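Local coordinates for CELL division protein FTSZ (Haloferax volcanii, PDB 4B45) that helps control archaeal cell shape as a tubulin-like, GTP-binding cytoskeletal protein with GTPase activity, at residues 15-20 against 46-51; 95-100 against 121-126; 220-225 against 255-260; 227-232 against 307-312. All blocks are in the same frame, centred on the assembly; numbering follows the deposited sequence.

Interaction 1 of 4, residues 15-20 against 46-51; sequences LASALQ and SLPVET
Ser17 pushes its hydroxyl from one side of helix 9-26 into a small nest of carbon atoms on Leu47, Pro48 and Val49. Ser17 OG lies 3.5 Å from Leu47 CD2, one methyl of the leucine fork. On the proline, the atom touched is the ring carbon beside the imide nitrogen, with Ser17 OG 3.6 Å from Pro48 CD. Val49 CG1 completes the nest at 3.7 Å from Ser17 OG. One turn further along the helix, the same valine methyl meets the amide of Gln20: Val49 CG1 is 3.5 Å from Gln20 OE1, and almost as near to Gln20 NE2 (3.6 Å) and Gln20 CD (3.7 Å). The methyl is thus set against the amide group as a whole. The glutamine leaves the helix with CG opposite the backbone N (chi1 175°) and runs on extended, which carries the amide out to the valine; the two side chains slide past each other in opposite directions.

Next comes what holds these groups. Ser17 OG hydrogen-bonds back to Gly13 O, a residue of the GTP-binding loop, and Val49 also packs on Ala34 and Ala36 of strand 31-38. Strand 50-53 itself pairs with that strand through Glu50 and Ala36, so the contact seats the helix that follows the nucleotide loop against the loop entering the edge strand of the Rossmann-like sheet.

No hydrogen bond joins the two segments. Since a carbonyl can only accept, the serine proton goes to Gly13 O, and the oxygen can then sit among carbons in a plain van der Waals fit.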
loop_
_atom_site.group_PDB
_atom_site.type_symbol
_atom_site.label_atom_id
_atom_site.label_comp_id
_atom_site.label_asym_id
_atom_site.label_seq_id
_atom_site.Cartn_x
_atom_site.Cartn_y
_atom_site.Cartn_z
ATOM N N LEU A 15 4.424 7.767 -4.911
ATOM C CA LEU A 15 3.266 6.942 -4.586
ATOM C C LEU A 15 2.323 7.694 -3.650
ATOM O O LEU A 15 1.110 7.665 -3.836
ATOM C CB LEU A 15 3.700 5.599 -3.987
ATOM C CG LEU A 15 2.597 4.600 -3.607
ATOM C CD1 LEU A 15 1.654 4.382 -4.775
ATOM C CD2 LEU A 15 3.212 3.283 -3.157
ATOM N N ALA A 16 2.876 8.379 -2.654
ATOM C CA ALA A 16 2.049 9.198 -1.761
ATOM C C ALA A 16 1.261 10.282 -2.504
ATOM O O ALA A 16 0.113 10.557 -2.168
ATOM C CB ALA A 16 2.885 9.815 -0.648
ATOM N N SER A 17 1.870 10.888 -3.515
ATOM C CA SER A 17 1.165 11.859 -4.357
ATOM C C SER A 17 0.028 11.226 -5.155
ATOM O O SER A 17 -1.043 11.818 -5.288
ATOM C CB SER A 17 2.128 12.545 -5.330
ATOM O OG SER A 17 3.079 13.335 -4.636
ATOM N N ALA A 18 0.273 10.039 -5.710
ATOM C CA ALA A 18 -0.731 9.364 -6.531
ATOM C C ALA A 18 -1.957 8.994 -5.687
ATOM O O ALA A 18 -3.092 9.207 -6.100
ATOM C CB ALA A 18 -0.137 8.136 -7.183
ATOM N N LEU A 19 -1.712 8.468 -4.492
ATOM C CA LEU A 19 -2.785 8.122 -3.559
ATOM C C LEU A 19 -3.608 9.350 -3.171
ATOM O O LEU A 19 -4.836 9.307 -3.192
ATOM C CB LEU A 19 -2.202 7.438 -2.317
ATOM C CG LEU A 19 -3.156 6.819 -1.292
ATOM C CD1 LEU A 19 -4.189 5.937 -1.981
ATOM C CD2 LEU A 19 -2.373 6.009 -0.266
ATOM N N GLN A 20 -2.938 10.452 -2.830
ATOM C CA GLN A 20 -3.653 11.670 -2.468
ATOM C C GLN A 20 -4.441 12.199 -3.654
ATOM O O GLN A 20 -5.560 12.691 -3.506
ATOM C CB GLN A 20 -2.682 12.749 -1.989
ATOM C CG GLN A 20 -3.352 14.080 -1.699
ATOM C CD GLN A 20 -2.381 15.240 -1.787
ATOM O OE1 GLN A 20 -1.925 15.765 -0.767
ATOM N NE2 GLN A 20 -2.055 15.648 -3.013
ATOM N N SER A 46 8.916 18.686 -7.705
ATOM C CA SER A 46 7.923 18.300 -8.700
ATOM C C SER A 46 6.603 17.861 -8.078
ATOM O O SER A 46 5.566 17.841 -8.748
ATOM C CB SER A 46 8.481 17.182 -9.579
ATOM O OG SER A 46 9.032 16.154 -8.778
ATOM N N LEU A 47 6.640 17.518 -6.794
ATOM C CA LEU A 47 5.472 16.977 -6.109
ATOM C C LEU A 47 4.460 18.043 -5.690
ATOM O O LEU A 47 4.838 19.149 -5.302
ATOM C CB LEU A 47 5.907 16.169 -4.888
ATOM C CG LEU A 47 6.853 15.009 -5.176
ATOM C CD1 LEU A 47 7.278 14.356 -3.882
ATOM C CD2 LEU A 47 6.179 13.994 -6.085
ATOM N N PRO A 48 3.165 17.705 -5.769
ATOM C CA PRO A 48 2.068 18.612 -5.415
ATOM C C PRO A 48 1.663 18.517 -3.941
ATOM O O PRO A 48 0.643 19.077 -3.559
ATOM C CB PRO A 48 0.923 18.108 -6.295
ATOM C CG PRO A 48 1.170 16.654 -6.389
ATOM C CD PRO A 48 2.665 16.473 -6.406
ATOM N N VAL A 49 2.445 17.807 -3.135
ATOM C CA VAL A 49 2.175 17.704 -1.709
ATOM C C VAL A 49 3.172 18.568 -0.944
ATOM O O VAL A 49 4.169 19.034 -1.512
ATOM C CB VAL A 49 2.291 16.249 -1.215
ATOM C CG1 VAL A 49 1.351 15.339 -2.013
ATOM C CG2 VAL A 49 3.740 15.766 -1.323
ATOM N N GLU A 50 2.894 18.799 0.335
ATOM C CA GLU A 50 3.847 19.470 1.208
ATOM C C GLU A 50 5.147 18.676 1.217
ATOM O O GLU A 50 5.126 17.443 1.268
ATOM C CB GLU A 50 3.284 19.586 2.629
ATOM C CG GLU A 50 4.260 20.152 3.654
ATOM C CD GLU A 50 4.658 21.593 3.362
ATOM O OE1 GLU A 50 3.806 22.350 2.846
ATOM O OE2 GLU A 50 5.819 21.971 3.654
ATOM N N THR A 51 6.271 19.384 1.153
ATOM C CA THR A 51 7.585 18.753 1.073
ATOM C C THR A 51 8.499 19.181 2.224
ATOM O O THR A 51 8.437 20.328 2.683
ATOM C CB THR A 51 8.283 19.075 -0.268
ATOM O OG1 THR A 51 8.460 20.487 -0.392
ATOM C CG2 THR A 51 7.455 18.585 -1.443
#

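Interaction 2 of 4, residues 95-100 against 121-126; sequences ESIFVV and GVYDVP
Val125 and Pro126 close on the backbone of Glu95 and Ser96, near the N-terminal end of the strand that carries Ile97. The tight part is made by main chain as much as by side chains. Ile97 N donates to Pro126 O at 3.0 Å, with 155° at the hydrogen, and approaches almost in line with the carbonyl bond. The CA hydrogen of Ser96 leans on the same oxygen, Ser96 CA lying 3.4 Å from Pro126 O. One residue back, Glu95 O is pressed by Val125 CB at 3.5 Å and by Val125 CG1 and Pro126 CD, each at 3.6 Å, so a branched side chain and a proline ring pack round one oxygen. With alanine at Val125, CB stays but both methyls go, which would probably leave a gap beside the Glu95 carbonyl and near Ile97 CG1, where the CG2 methyl lies.

Toward solvent the fit is slacker. Ile97, with CG1 opposite the carbonyl carbon (chi1 -63°), reaches out to lay CD1 over one face of the Tyr123 ring, 4.1 Å from Tyr123 CD2, the two side chains crossing at about a right angle. Val90 touches both residues, and a crystal neighbour also touches the tyrosine.

The loop carries the chain from helix 107-120 into strand 127-133, closing a beta-alpha-beta crossover between parallel neighbours; Ile97 goes on to pair with Tyr128. Glu95 and Ser96 turn their polar ends to Lys2 and Thr3. One backbone hydrogen bond therefore ties the loop to the strand, while the apolar carbons round it give bulk rather than direction.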
loop_
_atom_site.group_PDB
_atom_site.type_symbol
_atom_site.label_atom_id
_atom_site.label_comp_id
_atom_site.label_asym_id
_atom_site.label_seq_id
_atom_site.Cartn_x
_atom_site.Cartn_y
_atom_site.Cartn_z
ATOM N N GLU A 95 -7.039 8.190 11.539
ATOM C CA GLU A 95 -7.313 6.863 12.072
ATOM C C GLU A 95 -6.128 5.931 11.899
ATOM O O GLU A 95 -6.088 4.832 12.459
ATOM C CB GLU A 95 -8.576 6.293 11.437
ATOM C CG GLU A 95 -9.823 6.998 11.936
ATOM C CD GLU A 95 -11.075 6.606 11.182
ATOM O OE1 GLU A 95 -11.038 6.566 9.932
ATOM O OE2 GLU A 95 -12.104 6.362 11.845
ATOM N N SER A 96 -5.152 6.396 11.128
ATOM C CA SER A 96 -3.955 5.629 10.859
ATOM C C SER A 96 -2.937 6.561 10.214
ATOM O O SER A 96 -3.290 7.668 9.796
ATOM C CB SER A 96 -4.278 4.465 9.920
ATOM O OG SER A 96 -4.707 4.945 8.662
ATOM N N ILE A 97 -1.684 6.116 10.152
ATOM C CA ILE A 97 -0.631 6.828 9.433
ATOM C C ILE A 97 0.131 5.860 8.535
ATOM O O ILE A 97 0.572 4.795 8.981
ATOM C CB ILE A 97 0.377 7.515 10.394
ATOM C CG1 ILE A 97 -0.319 8.580 11.237
ATOM C CG2 ILE A 97 1.520 8.166 9.596
ATOM C CD1 ILE A 97 0.591 9.213 12.273
ATOM N N PHE A 98 0.254 6.206 7.261
ATOM C CA PHE A 98 1.027 5.389 6.323
ATOM C C PHE A 98 2.387 6.025 6.029
ATOM O O PHE A 98 2.443 7.154 5.551
ATOM C CB PHE A 98 0.272 5.218 5.005
ATOM C CG PHE A 98 -0.741 4.094 5.010
ATOM C CD1 PHE A 98 -0.360 2.805 4.686
ATOM C CD2 PHE A 98 -2.072 4.340 5.318
ATOM C CE1 PHE A 98 -1.288 1.771 4.669
ATOM C CE2 PHE A 98 -3.004 3.319 5.307
ATOM C CZ PHE A 98 -2.605 2.029 4.976
ATOM N N VAL A 99 3.473 5.322 6.345
ATOM C CA VAL A 99 4.790 5.745 5.882
ATOM C C VAL A 99 5.044 5.053 4.541
ATOM O O VAL A 99 5.183 3.833 4.489
ATOM C CB VAL A 99 5.926 5.412 6.888
ATOM C CG1 VAL A 99 7.293 5.643 6.242
ATOM C CG2 VAL A 99 5.805 6.253 8.153
ATOM N N VAL A 100 5.079 5.824 3.456
ATOM C CA VAL A 100 5.196 5.250 2.110
ATOM C C VAL A 100 6.648 5.304 1.609
ATOM O O VAL A 100 7.239 6.379 1.530
ATOM C CB VAL A 100 4.277 6.003 1.119
ATOM C CG1 VAL A 100 4.219 5.302 -0.207
ATOM C CG2 VAL A 100 2.873 6.166 1.712
ATOM N N GLY A 121 5.760 5.249 18.475
ATOM C CA GLY A 121 6.038 5.413 19.885
ATOM C C GLY A 121 5.425 6.652 20.500
ATOM O O GLY A 121 5.821 7.059 21.595
ATOM N N VAL A 122 4.463 7.255 19.809
ATOM C CA VAL A 122 3.821 8.469 20.316
ATOM C C VAL A 122 2.335 8.594 19.971
ATOM O O VAL A 122 1.532 9.018 20.806
ATOM C CB VAL A 122 4.551 9.746 19.852
ATOM C CG1 VAL A 122 5.736 10.070 20.765
ATOM C CG2 VAL A 122 4.968 9.637 18.391
ATOM N N TYR A 123 1.972 8.235 18.744
ATOM C CA TYR A 123 0.573 8.317 18.324
ATOM C C TYR A 123 -0.194 7.058 18.721
ATOM O O TYR A 123 0.390 5.977 18.840
ATOM C CB TYR A 123 0.467 8.604 16.818
ATOM C CG TYR A 123 0.899 10.010 16.468
ATOM C CD1 TYR A 123 0.053 11.086 16.686
ATOM C CD2 TYR A 123 2.160 10.264 15.948
ATOM C CE1 TYR A 123 0.439 12.372 16.388
ATOM C CE2 TYR A 123 2.559 11.550 15.643
ATOM C CZ TYR A 123 1.694 12.601 15.866
ATOM O OH TYR A 123 2.082 13.889 15.570
ATOM N N ASP A 124 -1.497 7.203 18.954
ATOM C CA ASP A 124 -2.293 6.064 19.391
ATOM C C ASP A 124 -2.770 5.212 18.220
ATOM O O ASP A 124 -3.074 4.033 18.384
ATOM C CB ASP A 124 -3.479 6.509 20.254
ATOM C CG ASP A 124 -4.134 5.346 20.977
ATOM O OD1 ASP A 124 -3.474 4.292 21.115
ATOM O OD2 ASP A 124 -5.307 5.473 21.401
ATOM N N VAL A 125 -2.818 5.805 17.031
ATOM C CA VAL A 125 -3.322 5.102 15.848
ATOM C C VAL A 125 -2.260 4.192 15.239
ATOM O O VAL A 125 -1.060 4.391 15.472
ATOM C CB VAL A 125 -3.840 6.099 14.791
ATOM C CG1 VAL A 125 -5.081 6.811 15.312
ATOM C CG2 VAL A 125 -2.756 7.106 14.438
ATOM N N PRO A 126 -2.690 3.173 14.471
ATOM C CA PRO A 126 -1.654 2.340 13.856
ATOM C C PRO A 126 -0.764 3.122 12.898
ATOM O O PRO A 126 -1.225 4.042 12.204
ATOM C CB PRO A 126 -2.456 1.269 13.093
ATOM C CG PRO A 126 -3.875 1.766 13.075
ATOM C CD PRO A 126 -4.032 2.585 14.312
#

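Interaction 3 of 4, residues 220-225 against 255-260; sequences GGIAAL and TSLPDA
Leu225 and Ser256 hold each other by two hydrogen bonds. Leu225 N gives its hydrogen to Ser256 OG at 3.0 Å, nearly straight at 162°. In return Ser256 N reaches Leu225 O, also at 3.0 Å, but this bond is bent to 137° and its donor stands well above the carbonyl plane. Ser256 places OG between its own backbone N and carbonyl carbon (chi1 62°), which brings the hydroxyl round to the strand. That hydroxyl also bonds to Leu162 O, so it accepts from one strand and donates to the next. Replacing Ser256 by alanine takes away the hydroxyl, and the Leu225 amide and Leu162 carbonyl would probably lose their shared partner in a buried place.

The two strands so bridged, 222-231 and 159-164, run parallel in the central sheet, joining the GTPase domain to the C-terminal domain; the bound nucleotide is about 10 Å from the Ser256 side chain. The loop between helix 240-252 and strand 263-272 lies across them, and Thr255 OG1 braces it by donating to Leu257 O at 2.9 Å.

Outward from the polar pair, the methyl of Ala224 is ringed by the loop: Ala224 CB is 3.4 Å from Thr255 OG1, 3.6 Å from Ala260 CB and 4.0 Å from Leu257 CB. Ile222 CG2 meets Leu257 CD2 at 3.8 Å, the side chains crossing at about a right angle; Val325 of helix 323-340 touches both.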
loop_
_atom_site.group_PDB
_atom_site.type_symbol
_atom_site.label_atom_id
_atom_site.label_comp_id
_atom_site.label_asym_id
_atom_site.label_seq_id
_atom_site.Cartn_x
_atom_site.Cartn_y
_atom_site.Cartn_z
ATOM N N GLY A 220 -0.095 -7.840 12.424
ATOM C CA GLY A 220 1.246 -7.383 12.112
ATOM C C GLY A 220 1.906 -8.090 10.940
ATOM O O GLY A 220 1.295 -8.909 10.238
ATOM N N GLY A 221 3.169 -7.748 10.713
ATOM C CA GLY A 221 3.951 -8.343 9.646
ATOM C C GLY A 221 3.491 -7.910 8.273
ATOM O O GLY A 221 2.910 -6.839 8.108
ATOM N N ILE A 222 3.726 -8.764 7.283
ATOM C CA ILE A 222 3.479 -8.394 5.898
ATOM C C ILE A 222 2.008 -8.477 5.524
ATOM O O ILE A 222 1.313 -9.429 5.888
ATOM C CB ILE A 222 4.329 -9.257 4.940
ATOM C CG1 ILE A 222 5.801 -8.881 5.075
ATOM C CG2 ILE A 222 3.898 -9.055 3.510
ATOM C CD1 ILE A 222 6.724 -9.808 4.339
ATOM N N ALA A 223 1.525 -7.472 4.799
ATOM C CA ALA A 223 0.171 -7.535 4.272
ATOM C C ALA A 223 0.154 -7.383 2.755
ATOM O O ALA A 223 1.115 -6.864 2.148
ATOM C CB ALA A 223 -0.724 -6.497 4.944
ATOM N N ALA A 224 -0.928 -7.861 2.140
ATOM C CA ALA A 224 -1.102 -7.720 0.700
ATOM C C ALA A 224 -2.506 -7.256 0.391
ATOM O O ALA A 224 -3.438 -7.458 1.183
ATOM C CB ALA A 224 -0.785 -9.024 -0.023
ATOM N N LEU A 225 -2.671 -6.614 -0.756
ATOM C CA LEU A 225 -3.977 -6.083 -1.102
ATOM C C LEU A 225 -4.363 -6.533 -2.489
ATOM O O LEU A 225 -3.716 -6.166 -3.454
ATOM C CB LEU A 225 -3.997 -4.556 -1.012
ATOM C CG LEU A 225 -5.388 -3.938 -1.243
ATOM C CD1 LEU A 225 -6.447 -4.568 -0.304
ATOM C CD2 LEU A 225 -5.393 -2.407 -1.103
ATOM N N THR A 255 -3.104 -9.689 -6.541
ATOM C CA THR A 255 -2.580 -9.236 -5.268
ATOM C C THR A 255 -1.326 -8.367 -5.453
ATOM O O THR A 255 -0.537 -8.577 -6.375
ATOM C CB THR A 255 -2.276 -10.443 -4.386
ATOM O OG1 THR A 255 -1.610 -10.022 -3.196
ATOM C CG2 THR A 255 -1.407 -11.402 -5.135
ATOM N N SER A 256 -1.158 -7.379 -4.583
ATOM C CA SER A 256 -0.046 -6.438 -4.685
ATOM C C SER A 256 1.307 -7.112 -4.422
ATOM O O SER A 256 2.350 -6.650 -4.902
ATOM C CB SER A 256 -0.267 -5.258 -3.732
ATOM O OG SER A 256 -0.302 -5.698 -2.389
ATOM N N LEU A 257 1.263 -8.193 -3.648
ATOM C CA LEU A 257 2.381 -9.114 -3.449
ATOM C C LEU A 257 1.987 -10.524 -3.920
ATOM O O LEU A 257 1.056 -11.106 -3.373
ATOM C CB LEU A 257 2.689 -9.195 -1.957
ATOM C CG LEU A 257 3.736 -10.230 -1.541
ATOM C CD1 LEU A 257 5.137 -9.798 -2.017
ATOM C CD2 LEU A 257 3.708 -10.434 -0.031
ATOM N N PRO A 258 2.697 -11.094 -4.917
ATOM C CA PRO A 258 2.366 -12.450 -5.401
ATOM C C PRO A 258 2.436 -13.545 -4.331
ATOM O O PRO A 258 3.261 -13.476 -3.410
ATOM C CB PRO A 258 3.448 -12.726 -6.458
ATOM C CG PRO A 258 3.882 -11.373 -6.915
ATOM C CD PRO A 258 3.770 -10.471 -5.715
ATOM N N ASP A 259 1.591 -14.563 -4.489
ATOM C CA ASP A 259 1.560 -15.728 -3.599
ATOM C C ASP A 259 1.317 -15.338 -2.129
ATOM O O ASP A 259 2.025 -15.789 -1.230
ATOM C CB ASP A 259 2.839 -16.570 -3.752
ATOM C CG ASP A 259 2.702 -17.964 -3.149
ATOM O OD1 ASP A 259 1.569 -18.491 -3.116
ATOM O OD2 ASP A 259 3.728 -18.536 -2.710
ATOM N N ALA A 260 0.292 -14.525 -1.892
ATOM C CA ALA A 260 -0.008 -14.045 -0.543
ATOM C C ALA A 260 -1.230 -14.707 0.100
ATOM O O ALA A 260 -1.812 -14.141 1.027
ATOM C CB ALA A 260 -0.205 -12.534 -0.564
#

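Interaction 4 of 4, residues 227-232 against 307-312; sequences YASAEA and SGRLAS
An antiparallel ladder joins strands 222-231 and 309-319 in the C-terminal part of the central sheet, their axes 4.6 Å apart here. Ala230 and Leu310 form a hydrogen-bonded pair, with Leu310 N on Ala230 O at 2.8 Å and Ala230 N on Leu310 O at 2.9 Å. Ala228 and Ser312 repeat the pattern, and further on Ala232 N donates to a lone pair of Gly308 O.

Ser229 and Ala311 sit between, a non-hydrogen-bonded pair whose side chains share a face, Ser229 CB 3.7 Å from Ala311 CB. Arg309 folds over this side, its chain bent at chi3 (65°), and grips Ser229 OG side-on: NH2 at 2.7 Å and NE at 3.2 Å, the oxygen lying in the guanidinium plane. One face of the group rests on the backbone, with Ala230 C 3.8 Å above its centre. Ala232 CB packs on Leu310 CG.

A bound peptide lies on the Ser229 side: Tyr227 and Ala311 touch an apolar side chain, Ser307 OG and Gly308 N hydrogen-bond an acidic one, and its backbone bonds to Ser229 OG and, weakly, to Arg309 NE. The serine oxygen, drawn by two arginine N-H groups, is probably polarised.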
loop_
_atom_site.group_PDB
_atom_site.type_symbol
_atom_site.label_atom_id
_atom_site.label_comp_id
_atom_site.label_asym_id
_atom_site.label_seq_id
_atom_site.Cartn_x
_atom_site.Cartn_y
_atom_site.Cartn_z
ATOM N N TYR A 227 -6.982 -7.033 -5.805
ATOM C CA TYR A 227 -8.064 -6.375 -6.524
ATOM C C TYR A 227 -8.378 -7.060 -7.861
ATOM O O TYR A 227 -7.469 -7.469 -8.599
ATOM C CB TYR A 227 -7.732 -4.899 -6.734
ATOM C CG TYR A 227 -8.756 -4.135 -7.541
ATOM C CD1 TYR A 227 -9.897 -3.633 -6.944
ATOM C CD2 TYR A 227 -8.571 -3.912 -8.904
ATOM C CE1 TYR A 227 -10.838 -2.929 -7.682
ATOM C CE2 TYR A 227 -9.505 -3.218 -9.651
ATOM C CZ TYR A 227 -10.639 -2.732 -9.033
ATOM O OH TYR A 227 -11.567 -2.028 -9.766
ATOM N N ALA A 228 -9.670 -7.210 -8.151
ATOM C CA ALA A 228 -10.129 -7.630 -9.479
ATOM C C ALA A 228 -11.563 -7.171 -9.709
ATOM O O ALA A 228 -12.335 -7.037 -8.754
ATOM C CB ALA A 228 -10.014 -9.145 -9.659
ATOM N N SER A 229 -11.922 -6.930 -10.969
ATOM C CA SER A 229 -13.264 -6.437 -11.288
ATOM C C SER A 229 -13.885 -7.115 -12.504
ATOM O O SER A 229 -13.205 -7.766 -13.295
ATOM C CB SER A 229 -13.261 -4.923 -11.497
ATOM O OG SER A 229 -12.682 -4.588 -12.748
ATOM N N ALA A 230 -15.193 -6.946 -12.642
ATOM C CA ALA A 230 -15.940 -7.577 -13.723
ATOM C C ALA A 230 -17.158 -6.738 -14.024
ATOM O O ALA A 230 -17.673 -6.036 -13.146
ATOM C CB ALA A 230 -16.372 -8.954 -13.314
ATOM N N GLU A 231 -17.631 -6.818 -15.259
ATOM C CA GLU A 231 -18.858 -6.133 -15.617
ATOM C C GLU A 231 -19.989 -6.680 -14.756
ATOM O O GLU A 231 -20.032 -7.879 -14.470
ATOM C CB GLU A 231 -19.178 -6.319 -17.096
ATOM C CG GLU A 231 -20.512 -5.716 -17.491
ATOM C CD GLU A 231 -20.966 -6.128 -18.876
ATOM O OE1 GLU A 231 -20.097 -6.394 -19.740
ATOM O OE2 GLU A 231 -22.198 -6.184 -19.095
ATOM N N ALA A 232 -20.886 -5.798 -14.320
ATOM C CA ALA A 232 -22.056 -6.223 -13.571
ATOM C C ALA A 232 -23.312 -6.208 -14.415
ATOM O O ALA A 232 -23.590 -5.255 -15.148
ATOM C CB ALA A 232 -22.255 -5.370 -12.328
ATOM N N SER A 307 -21.201 2.417 -10.361
ATOM C CA SER A 307 -20.300 1.703 -11.254
ATOM C C SER A 307 -21.134 0.830 -12.180
ATOM O O SER A 307 -22.293 0.513 -11.877
ATOM C CB SER A 307 -19.350 0.831 -10.426
ATOM O OG SER A 307 -18.420 0.151 -11.240
ATOM N N GLY A 308 -20.553 0.443 -13.309
ATOM C CA GLY A 308 -21.191 -0.530 -14.178
ATOM C C GLY A 308 -20.597 -1.895 -13.895
ATOM O O GLY A 308 -20.931 -2.892 -14.534
ATOM N N ARG A 309 -19.716 -1.934 -12.906
ATOM C CA ARG A 309 -18.964 -3.133 -12.590
ATOM C C ARG A 309 -19.127 -3.565 -11.134
ATOM O O ARG A 309 -19.809 -2.912 -10.340
ATOM C CB ARG A 309 -17.483 -2.891 -12.904
ATOM C CG ARG A 309 -17.259 -2.417 -14.333
ATOM C CD ARG A 309 -15.821 -1.982 -14.594
ATOM N NE ARG A 309 -14.888 -3.094 -14.470
ATOM C CZ ARG A 309 -14.717 -4.026 -15.401
ATOM N NH1 ARG A 309 -15.413 -3.978 -16.528
ATOM N NH2 ARG A 309 -13.850 -5.008 -15.201
ATOM N N LEU A 310 -18.498 -4.687 -10.809
ATOM C CA LEU A 310 -18.387 -5.179 -9.445
ATOM C C LEU A 310 -16.918 -5.434 -9.239
ATOM O O LEU A 310 -16.212 -5.766 -10.190
ATOM C CB LEU A 310 -19.089 -6.528 -9.297
ATOM C CG LEU A 310 -20.599 -6.592 -9.255
ATOM C CD1 LEU A 310 -21.028 -8.027 -9.487
ATOM C CD2 LEU A 310 -21.086 -6.087 -7.911
ATOM N N ALA A 311 -16.453 -5.326 -8.004
ATOM C CA ALA A 311 -15.078 -5.706 -7.730
ATOM C C ALA A 311 -14.958 -6.317 -6.355
ATOM O O ALA A 311 -15.760 -6.023 -5.476
ATOM C CB ALA A 311 -14.137 -4.512 -7.874
ATOM N N SER A 312 -13.967 -7.188 -6.197
ATOM C CA SER A 312 -13.568 -7.673 -4.892
ATOM C C SER A 312 -12.241 -7.016 -4.537
ATOM O O SER A 312 -11.291 -6.992 -5.333
ATOM C CB SER A 312 -13.404 -9.191 -4.873
ATOM O OG SER A 312 -14.617 -9.835 -5.212
#

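From the N terminus, interaction 1 comes first, bringing the loop that leads into strand 50-53 back to helix 9-26 after the chain has laid down strand 31-38. Interaction 2 opens later, closing the crossover from strand 96-102 through helix 107-120; the two meet where Leu15 CD2 packs on Val100 CG1 at 3.7 Å, both within the GTPase domain. Interactions 3 and 4 belong to the C-terminal domain and cross: strand 222-231 gives its first half to the loop 255-260 and its second to residues 307-312, a far longer closure of 74 residues. All four bear on one sheet, from its outer strand 50-53 to the antiparallel pair 222-231 and 309-319.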